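Local coordinates for protein O-methyltransferase, SAM-dependent (Legionella pneumophila subsp. pneumophila, PDB 3R3H) that probably transfers a methyl group from S-adenosylmethionine to a hydroxyl oxygen of its substrate, as other members of its O-methyltransferase family do, at residues A[129-143]-A[156-170]. Numbering follows the deposited sequence.
Sequences LNEGGEHQFDFIFID and ALKLVTPKGLIAIDN
Strands 139-143 and 164-169 run parallel, their axes 4.7 Å apart and 12° from alignment, and from Leu165 N to Asp138 O through Asp169 N to Ile142 O five backbone bonds alternate between them. Before Asp138 a second pairing joins Phe137 to Val160: Leu159 O takes both Gln136 N and Phe137 N, the latter nearly straight at 3.0 Å, while Phe137 O receives Thr161 N.

On one face Ile140 and Ile142 meet the end of helix 149-159. Ile140 CG1 is anti to the carbonyl carbon (chi1 -59°) and the chain continues extended, which brings CD1 to 3.8 Å from Leu159 CB and equally near Val160 CB. Ile142 CD1 lies 3.9 Å from Ala156 CB and also touches Ile166 CG2 and Ile168 CG1. Helix 149-159 thus packs over the two strands it connects, a right-handed beta-alpha-beta crossover within the Rossmann-like methyltransferase sheet, whose strand order 3-2-1-4-5-7-6 fits class I enzymes.

The other face carries Phe139 and Phe141, whose CE1 and CD1 respectively each approach Ala167 CB to 4.0 Å. Where the strands start, Leu129 CD2 meets Leu159 CD2, and the His135 ring has Val160 O over one face and Lys158 O at its edge. At their C-terminal ends Asp143, Asp169 and Asn170 gather, consistent with the divalent-metal site of relatives, though no metal is modelled here; Lys146 forms a salt bridge with Asp143 OD1 and hydrogen-bonds Asn170 OD1.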
ATOM      1  N   LEU A 129     -27.217  -4.572  -0.308  1.00 46.30           N
ATOM      2  CA  LEU A 129     -27.545  -3.854  -1.534  1.00 49.13           C
ATOM      3  C   LEU A 129     -29.004  -3.443  -1.499  1.00 50.91           C
ATOM      4  O   LEU A 129     -29.327  -2.265  -1.686  1.00 51.91           O
ATOM      5  CB  LEU A 129     -27.297  -4.725  -2.764  1.00 48.78           C
ATOM      6  CG  LEU A 129     -25.985  -4.488  -3.510  1.00 49.37           C
ATOM      7  CD1 LEU A 129     -25.975  -5.342  -4.768  1.00 50.06           C
ATOM      8  CD2 LEU A 129     -25.849  -3.012  -3.863  1.00 48.39           C
ATOM      9  N   ASN A 130     -29.880  -4.426  -1.277  1.00 53.49           N
ATOM     10  CA  ASN A 130     -31.324  -4.193  -1.195  1.00 56.04           C
ATOM     11  C   ASN A 130     -31.543  -3.018  -0.252  1.00 56.85           C
ATOM     12  O   ASN A 130     -31.950  -1.927  -0.654  1.00 57.92           O
ATOM     13  CB  ASN A 130     -32.047  -5.424  -0.609  1.00 57.61           C
ATOM     14  CG  ASN A 130     -32.218  -6.569  -1.615  1.00 58.18           C
ATOM     15  OD1 ASN A 130     -31.396  -6.761  -2.522  1.00 59.48           O
ATOM     16  ND2 ASN A 130     -33.285  -7.353  -1.435  1.00 56.75           N
ATOM     17  N   GLU A 131     -31.234  -3.265   1.012  1.00 58.18           N
ATOM     18  CA  GLU A 131     -31.400  -2.293   2.077  1.00 59.81           C
ATOM     19  C   GLU A 131     -30.749  -0.924   1.908  1.00 59.04           C
ATOM     20  O   GLU A 131     -31.449   0.089   1.874  1.00 59.00           O
ATOM     21  CB  GLU A 131     -30.945  -2.921   3.397  1.00 62.66           C
ATOM     22  CG  GLU A 131     -31.701  -4.207   3.734  1.00 67.04           C
ATOM     23  CD  GLU A 131     -33.220  -4.057   3.590  1.00 69.76           C
ATOM     24  OE1 GLU A 131     -33.811  -3.210   4.299  1.00 71.84           O
ATOM     25  OE2 GLU A 131     -33.821  -4.779   2.761  1.00 71.17           O
ATOM     26  N   GLY A 132     -29.424  -0.884   1.787  1.00 58.32           N
ATOM     27  CA  GLY A 132     -28.739   0.395   1.689  1.00 57.49           C
ATOM     28  C   GLY A 132     -28.341   0.996   0.355  1.00 56.79           C
ATOM     29  O   GLY A 132     -27.725   2.064   0.330  1.00 55.94           O
ATOM     30  N   GLY A 133     -28.678   0.335  -0.746  1.00 57.01           N
ATOM     31  CA  GLY A 133     -28.319   0.875  -2.048  1.00 57.79           C
ATOM     32  C   GLY A 133     -26.911   0.510  -2.496  1.00 58.94           C
ATOM     33  O   GLY A 133     -26.164  -0.140  -1.765  1.00 58.26           O
ATOM     34  N   GLU A 134     -26.521   0.966  -3.680  1.00 59.64           N
ATOM     35  CA  GLU A 134     -25.212   0.625  -4.217  1.00 60.72           C
ATOM     36  C   GLU A 134     -23.934   1.316  -3.715  1.00 60.45           C
ATOM     37  O   GLU A 134     -23.028   0.648  -3.228  1.00 61.21           O
ATOM     38  CB  GLU A 134     -25.262   0.665  -5.757  1.00 62.52           C
ATOM     39  CG  GLU A 134     -26.020  -0.549  -6.362  1.00 65.77           C
ATOM     40  CD  GLU A 134     -25.797  -0.757  -7.871  1.00 67.54           C
ATOM     41  OE1 GLU A 134     -24.835  -0.177  -8.425  1.00 70.06           O
ATOM     42  OE2 GLU A 134     -26.579  -1.520  -8.494  1.00 66.18           O
ATOM     43  N   HIS A 135     -23.824   2.630  -3.802  1.00 59.13           N
ATOM     44  CA  HIS A 135     -22.568   3.228  -3.365  1.00 58.21           C
ATOM     45  C   HIS A 135     -22.556   3.632  -1.900  1.00 56.55           C
ATOM     46  O   HIS A 135     -22.749   4.789  -1.548  1.00 56.61           O
ATOM     47  CB  HIS A 135     -22.215   4.374  -4.310  1.00 60.21           C
ATOM     48  CG  HIS A 135     -22.143   3.940  -5.747  1.00 62.34           C
ATOM     49  ND1 HIS A 135     -21.832   4.798  -6.781  1.00 63.39           N
ATOM     50  CD2 HIS A 135     -22.355   2.728  -6.317  1.00 63.35           C
ATOM     51  CE1 HIS A 135     -21.857   4.133  -7.925  1.00 64.09           C
ATOM     52  NE2 HIS A 135     -22.173   2.875  -7.672  1.00 63.83           N
ATOM     53  N   GLN A 136     -22.301   2.626  -1.065  1.00 54.45           N
ATOM     54  CA  GLN A 136     -22.285   2.730   0.401  1.00 52.29           C
ATOM     55  C   GLN A 136     -20.936   2.717   1.103  1.00 48.96           C
ATOM     56  O   GLN A 136     -20.721   3.435   2.077  1.00 48.87           O
ATOM     57  CB  GLN A 136     -23.054   1.569   1.010  1.00 52.96           C
ATOM     58  CG  GLN A 136     -24.539   1.643   0.969  1.00 56.00           C
ATOM     59  CD  GLN A 136     -25.136   0.411   1.614  1.00 57.15           C
ATOM     60  OE1 GLN A 136     -25.091  -0.685   1.045  1.00 59.19           O
ATOM     61  NE2 GLN A 136     -25.675   0.575   2.821  1.00 57.30           N
ATOM     62  N   PHE A 137     -20.046   1.861   0.633  1.00 45.84           N
ATOM     63  CA  PHE A 137     -18.757   1.719   1.272  1.00 43.91           C
ATOM     64  C   PHE A 137     -17.592   2.420   0.612  1.00 41.86           C
ATOM     65  O   PHE A 137     -17.388   2.331  -0.594  1.00 42.67           O
ATOM     66  CB  PHE A 137     -18.465   0.230   1.444  1.00 42.45           C
ATOM     67  CG  PHE A 137     -19.551  -0.502   2.183  1.00 41.23           C
ATOM     68  CD1 PHE A 137     -19.683  -0.363   3.562  1.00 40.32           C
ATOM     69  CD2 PHE A 137     -20.480  -1.281   1.491  1.00 40.34           C
ATOM     70  CE1 PHE A 137     -20.721  -0.980   4.247  1.00 39.46           C
ATOM     71  CE2 PHE A 137     -21.522  -1.905   2.152  1.00 39.63           C
ATOM     72  CZ  PHE A 137     -21.649  -1.756   3.542  1.00 40.19           C
ATOM     73  N   ASP A 138     -16.830   3.123   1.438  1.00 40.32           N
ATOM     74  CA  ASP A 138     -15.659   3.863   1.003  1.00 39.73           C
ATOM     75  C   ASP A 138     -14.485   2.901   0.944  1.00 38.23           C
ATOM     76  O   ASP A 138     -13.512   3.132   0.232  1.00 39.14           O
ATOM     77  CB  ASP A 138     -15.367   4.984   2.002  1.00 40.29           C
ATOM     78  CG  ASP A 138     -16.490   6.002   2.074  1.00 40.01           C
ATOM     79  OD1 ASP A 138     -16.502   6.906   1.201  1.00 42.30           O
ATOM     80  OD2 ASP A 138     -17.360   5.888   2.976  1.00 35.73           O
ATOM     81  N   PHE A 139     -14.576   1.823   1.713  1.00 37.25           N
ATOM     82  CA  PHE A 139     -13.524   0.819   1.734  1.00 36.53           C
ATOM     83  C   PHE A 139     -14.138  -0.566   1.953  1.00 36.68           C
ATOM     84  O   PHE A 139     -14.907  -0.786   2.888  1.00 37.62           O
ATOM     85  CB  PHE A 139     -12.491   1.120   2.829  1.00 35.63           C
ATOM     86  CG  PHE A 139     -11.412   0.076   2.943  1.00 35.90           C
ATOM     87  CD1 PHE A 139     -10.494  -0.114   1.923  1.00 36.72           C
ATOM     88  CD2 PHE A 139     -11.356  -0.764   4.048  1.00 37.72           C
ATOM     89  CE1 PHE A 139      -9.534  -1.133   1.996  1.00 38.08           C
ATOM     90  CE2 PHE A 139     -10.401  -1.788   4.137  1.00 39.74           C
ATOM     91  CZ  PHE A 139      -9.488  -1.972   3.102  1.00 37.98           C
ATOM     92  N   ILE A 140     -13.808  -1.492   1.061  1.00 35.87           N
ATOM     93  CA  ILE A 140     -14.305  -2.853   1.137  1.00 33.76           C
ATOM     94  C   ILE A 140     -13.097  -3.794   1.145  1.00 34.80           C
ATOM     95  O   ILE A 140     -12.164  -3.619   0.365  1.00 34.10           O
ATOM     96  CB  ILE A 140     -15.218  -3.155  -0.067  1.00 33.42           C
ATOM     97  CG1 ILE A 140     -16.392  -2.170  -0.066  1.00 33.05           C
ATOM     98  CG2 ILE A 140     -15.715  -4.595  -0.009  1.00 32.25           C
ATOM     99  CD1 ILE A 140     -17.337  -2.325  -1.222  1.00 32.36           C
ATOM    100  N   PHE A 141     -13.105  -4.765   2.053  1.00 34.81           N
ATOM    101  CA  PHE A 141     -12.021  -5.730   2.172  1.00 34.91           C
ATOM    102  C   PHE A 141     -12.617  -7.124   1.969  1.00 36.07           C
ATOM    103  O   PHE A 141     -13.627  -7.458   2.582  1.00 35.06           O
ATOM    104  CB  PHE A 141     -11.365  -5.617   3.549  1.00 34.18           C
ATOM    105  CG  PHE A 141     -10.384  -6.712   3.843  1.00 35.50           C
ATOM    106  CD1 PHE A 141      -9.335  -6.992   2.964  1.00 35.91           C
ATOM    107  CD2 PHE A 141     -10.500  -7.465   5.006  1.00 35.29           C
ATOM    108  CE1 PHE A 141      -8.414  -8.009   3.244  1.00 35.51           C
ATOM    109  CE2 PHE A 141      -9.587  -8.483   5.297  1.00 34.31           C
ATOM    110  CZ  PHE A 141      -8.539  -8.755   4.411  1.00 35.42           C
ATOM    111  N   ILE A 142     -11.994  -7.935   1.112  1.00 36.32           N
ATOM    112  CA  ILE A 142     -12.505  -9.280   0.817  1.00 34.97           C
ATOM    113  C   ILE A 142     -11.553 -10.422   1.174  1.00 35.30           C
ATOM    114  O   ILE A 142     -10.447 -10.519   0.635  1.00 34.71           O
ATOM    115  CB  ILE A 142     -12.886  -9.397  -0.671  1.00 32.90           C
ATOM    116  CG1 ILE A 142     -13.799  -8.224  -1.057  1.00 33.75           C
ATOM    117  CG2 ILE A 142     -13.568 -10.722  -0.922  1.00 33.24           C
ATOM    118  CD1 ILE A 142     -14.119  -8.126  -2.538  1.00 29.81           C
ATOM    119  N   ASP A 143     -11.990 -11.281   2.093  1.00 36.36           N
ATOM    120  CA  ASP A 143     -11.186 -12.417   2.530  1.00 38.98           C
ATOM    121  C   ASP A 143     -12.130 -13.590   2.825  1.00 39.09           C
ATOM    122  O   ASP A 143     -11.830 -14.448   3.672  1.00 40.42           O
ATOM    123  CB  ASP A 143     -10.386 -12.041   3.786  1.00 41.48           C
ATOM    124  CG  ASP A 143      -9.282 -13.042   4.109  1.00 46.04           C
ATOM    125  OD1 ASP A 143      -9.218 -14.082   3.411  1.00 47.85           O
ATOM    126  OD2 ASP A 143      -8.488 -12.798   5.061  1.00 47.30           O
ATOM    127  N   ALA A 156     -18.918  -6.120  -4.840  1.00 34.90           N
ATOM    128  CA  ALA A 156     -18.113  -5.062  -4.244  1.00 36.44           C
ATOM    129  C   ALA A 156     -18.040  -3.850  -5.161  1.00 37.45           C
ATOM    130  O   ALA A 156     -17.967  -2.706  -4.696  1.00 39.13           O
ATOM    131  CB  ALA A 156     -16.702  -5.578  -3.952  1.00 35.16           C
ATOM    132  N   LEU A 157     -18.042  -4.103  -6.467  1.00 38.63           N
ATOM    133  CA  LEU A 157     -17.987  -3.026  -7.449  1.00 40.12           C
ATOM    134  C   LEU A 157     -19.271  -2.200  -7.417  1.00 39.28           C
ATOM    135  O   LEU A 157     -19.265  -1.017  -7.755  1.00 39.38           O
ATOM    136  CB  LEU A 157     -17.769  -3.591  -8.857  1.00 40.23           C
ATOM    137  CG  LEU A 157     -16.385  -4.179  -9.150  1.00 40.28           C
ATOM    138  CD1 LEU A 157     -16.399  -4.844 -10.504  1.00 38.68           C
ATOM    139  CD2 LEU A 157     -15.327  -3.095  -9.088  1.00 37.63           C
ATOM    140  N   LYS A 158     -20.368  -2.826  -7.012  1.00 39.68           N
ATOM    141  CA  LYS A 158     -21.635  -2.121  -6.927  1.00 41.26           C
ATOM    142  C   LYS A 158     -21.726  -1.422  -5.569  1.00 40.73           C
ATOM    143  O   LYS A 158     -22.258  -0.317  -5.474  1.00 40.77           O
ATOM    144  CB  LYS A 158     -22.796  -3.103  -7.096  1.00 42.08           C
ATOM    145  CG  LYS A 158     -22.576  -4.119  -8.206  1.00 43.73           C
ATOM    146  CD  LYS A 158     -23.829  -4.324  -9.058  1.00 45.13           C
ATOM    147  CE  LYS A 158     -24.793  -5.344  -8.473  1.00 47.20           C
ATOM    148  NZ  LYS A 158     -24.308  -6.753  -8.614  1.00 48.31           N
ATOM    149  N   LEU A 159     -21.172  -2.066  -4.539  1.00 39.45           N
ATOM    150  CA  LEU A 159     -21.202  -1.554  -3.172  1.00 38.00           C
ATOM    151  C   LEU A 159     -20.206  -0.455  -2.832  1.00 38.94           C
ATOM    152  O   LEU A 159     -20.356   0.234  -1.820  1.00 39.52           O
ATOM    153  CB  LEU A 159     -21.009  -2.701  -2.180  1.00 33.93           C
ATOM    154  CG  LEU A 159     -22.180  -3.659  -1.945  1.00 32.69           C
ATOM    155  CD1 LEU A 159     -21.779  -4.718  -0.950  1.00 30.43           C
ATOM    156  CD2 LEU A 159     -23.394  -2.890  -1.434  1.00 32.41           C
ATOM    157  N   VAL A 160     -19.196  -0.275  -3.667  1.00 39.68           N
ATOM    158  CA  VAL A 160     -18.188   0.733  -3.375  1.00 41.20           C
ATOM    159  C   VAL A 160     -18.485   2.159  -3.850  1.00 42.51           C
ATOM    160  O   VAL A 160     -19.236   2.394  -4.801  1.00 43.10           O
ATOM    161  CB  VAL A 160     -16.814   0.295  -3.944  1.00 41.65           C
ATOM    162  CG1 VAL A 160     -16.717   0.674  -5.400  1.00 41.32           C
ATOM    163  CG2 VAL A 160     -15.675   0.909  -3.145  1.00 39.83           C
ATOM    164  N   THR A 161     -17.871   3.100  -3.147  1.00 44.33           N
ATOM    165  CA  THR A 161     -17.964   4.526  -3.416  1.00 46.39           C
ATOM    166  C   THR A 161     -17.054   4.824  -4.613  1.00 48.40           C
ATOM    167  O   THR A 161     -16.061   4.124  -4.829  1.00 48.89           O
ATOM    168  CB  THR A 161     -17.493   5.297  -2.167  1.00 45.13           C
ATOM    169  OG1 THR A 161     -18.577   5.366  -1.242  1.00 45.57           O
ATOM    170  CG2 THR A 161     -17.001   6.695  -2.506  1.00 45.75           C
ATOM    171  N   PRO A 162     -17.395   5.844  -5.425  1.00 49.14           N
ATOM    172  CA  PRO A 162     -16.587   6.210  -6.598  1.00 49.05           C
ATOM    173  C   PRO A 162     -15.124   6.445  -6.230  1.00 49.42           C
ATOM    174  O   PRO A 162     -14.195   5.998  -6.919  1.00 49.04           O
ATOM    175  CB  PRO A 162     -17.266   7.476  -7.091  1.00 49.84           C
ATOM    176  CG  PRO A 162     -18.708   7.205  -6.760  1.00 49.64           C
ATOM    177  CD  PRO A 162     -18.616   6.668  -5.358  1.00 49.45           C
ATOM    178  N   LYS A 163     -14.931   7.155  -5.131  1.00 48.55           N
ATOM    179  CA  LYS A 163     -13.596   7.426  -4.647  1.00 48.74           C
ATOM    180  C   LYS A 163     -13.157   6.301  -3.694  1.00 48.36           C
ATOM    181  O   LYS A 163     -12.002   6.243  -3.280  1.00 50.23           O
ATOM    182  CB  LYS A 163     -13.579   8.776  -3.936  1.00 50.33           C
ATOM    183  CG  LYS A 163     -14.115   9.908  -4.785  1.00 51.27           C
ATOM    184  CD  LYS A 163     -13.095  11.014  -4.903  1.00 51.86           C
ATOM    185  CE  LYS A 163     -13.655  12.193  -5.658  1.00 51.52           C
ATOM    186  NZ  LYS A 163     -12.657  13.292  -5.675  1.00 52.61           N
ATOM    187  N   GLY A 164     -14.084   5.400  -3.369  1.00 46.73           N
ATOM    188  CA  GLY A 164     -13.785   4.295  -2.477  1.00 43.54           C
ATOM    189  C   GLY A 164     -12.770   3.310  -3.022  1.00 41.84           C
ATOM    190  O   GLY A 164     -12.419   3.364  -4.194  1.00 43.24           O
ATOM    191  N   LEU A 165     -12.313   2.396  -2.174  1.00 39.79           N
ATOM    192  CA  LEU A 165     -11.318   1.406  -2.569  1.00 38.22           C
ATOM    193  C   LEU A 165     -11.711  -0.007  -2.149  1.00 36.87           C
ATOM    194  O   LEU A 165     -12.434  -0.183  -1.188  1.00 37.77           O
ATOM    195  CB  LEU A 165      -9.968   1.748  -1.935  1.00 38.25           C
ATOM    196  CG  LEU A 165      -8.807   0.802  -2.243  1.00 36.76           C
ATOM    197  CD1 LEU A 165      -8.291   1.074  -3.650  1.00 36.50           C
ATOM    198  CD2 LEU A 165      -7.701   1.015  -1.243  1.00 35.52           C
ATOM    199  N   ILE A 166     -11.223  -1.007  -2.885  1.00 36.18           N
ATOM    200  CA  ILE A 166     -11.484  -2.419  -2.595  1.00 34.89           C
ATOM    201  C   ILE A 166     -10.157  -3.174  -2.493  1.00 34.66           C
ATOM    202  O   ILE A 166      -9.273  -3.014  -3.331  1.00 33.19           O
ATOM    203  CB  ILE A 166     -12.330  -3.105  -3.703  1.00 34.32           C
ATOM    204  CG1 ILE A 166     -13.670  -2.383  -3.869  1.00 34.88           C
ATOM    205  CG2 ILE A 166     -12.561  -4.567  -3.347  1.00 32.50           C
ATOM    206  CD1 ILE A 166     -14.435  -2.792  -5.110  1.00 34.73           C
ATOM    207  N   ALA A 167     -10.026  -3.992  -1.451  1.00 34.46           N
ATOM    208  CA  ALA A 167      -8.828  -4.792  -1.218  1.00 32.83           C
ATOM    209  C   ALA A 167      -9.273  -6.244  -1.233  1.00 32.37           C
ATOM    210  O   ALA A 167     -10.310  -6.580  -0.649  1.00 30.86           O
ATOM    211  CB  ALA A 167      -8.210  -4.443   0.130  1.00 30.79           C
ATOM    212  N   ILE A 168      -8.508  -7.092  -1.920  1.00 31.80           N
ATOM    213  CA  ILE A 168      -8.829  -8.509  -2.011  1.00 32.70           C
ATOM    214  C   ILE A 168      -7.595  -9.300  -1.603  1.00 34.74           C
ATOM    215  O   ILE A 168      -6.508  -9.083  -2.140  1.00 35.00           O
ATOM    216  CB  ILE A 168      -9.256  -8.911  -3.439  1.00 31.85           C
ATOM    217  CG1 ILE A 168     -10.484  -8.121  -3.891  1.00 31.53           C
ATOM    218  CG2 ILE A 168      -9.640 -10.362  -3.459  1.00 33.29           C
ATOM    219  CD1 ILE A 168     -10.177  -6.809  -4.576  1.00 31.42           C
ATOM    220  N   ASP A 169      -7.761 -10.215  -0.651  1.00 36.81           N
ATOM    221  CA  ASP A 169      -6.633 -10.994  -0.151  1.00 38.81           C
ATOM    222  C   ASP A 169      -6.414 -12.334  -0.860  1.00 38.67           C
ATOM    223  O   ASP A 169      -7.291 -12.820  -1.584  1.00 39.27           O
ATOM    224  CB  ASP A 169      -6.810 -11.236   1.351  1.00 41.39           C
ATOM    225  CG  ASP A 169      -5.492 -11.498   2.067  1.00 45.01           C
ATOM    226  OD1 ASP A 169      -5.535 -12.065   3.185  1.00 45.32           O
ATOM    227  OD2 ASP A 169      -4.411 -11.128   1.526  1.00 48.56           O
ATOM    228  N   ASN A 170      -5.235 -12.917  -0.626  1.00 37.47           N
ATOM    229  CA  ASN A 170      -4.816 -14.203  -1.194  1.00 37.40           C
ATOM    230  C   ASN A 170      -4.826 -14.232  -2.726  1.00 37.13           C
ATOM    231  O   ASN A 170      -5.364 -15.167  -3.330  1.00 36.35           O
ATOM    232  CB  ASN A 170      -5.704 -15.345  -0.681  1.00 36.51           C
ATOM    233  CG  ASN A 170      -5.881 -15.325   0.815  1.00 37.54           C
ATOM    234  OD1 ASN A 170      -6.912 -14.886   1.310  1.00 40.68           O
ATOM    235  ND2 ASN A 170      -4.876 -15.798   1.549  1.00 37.25           N
TER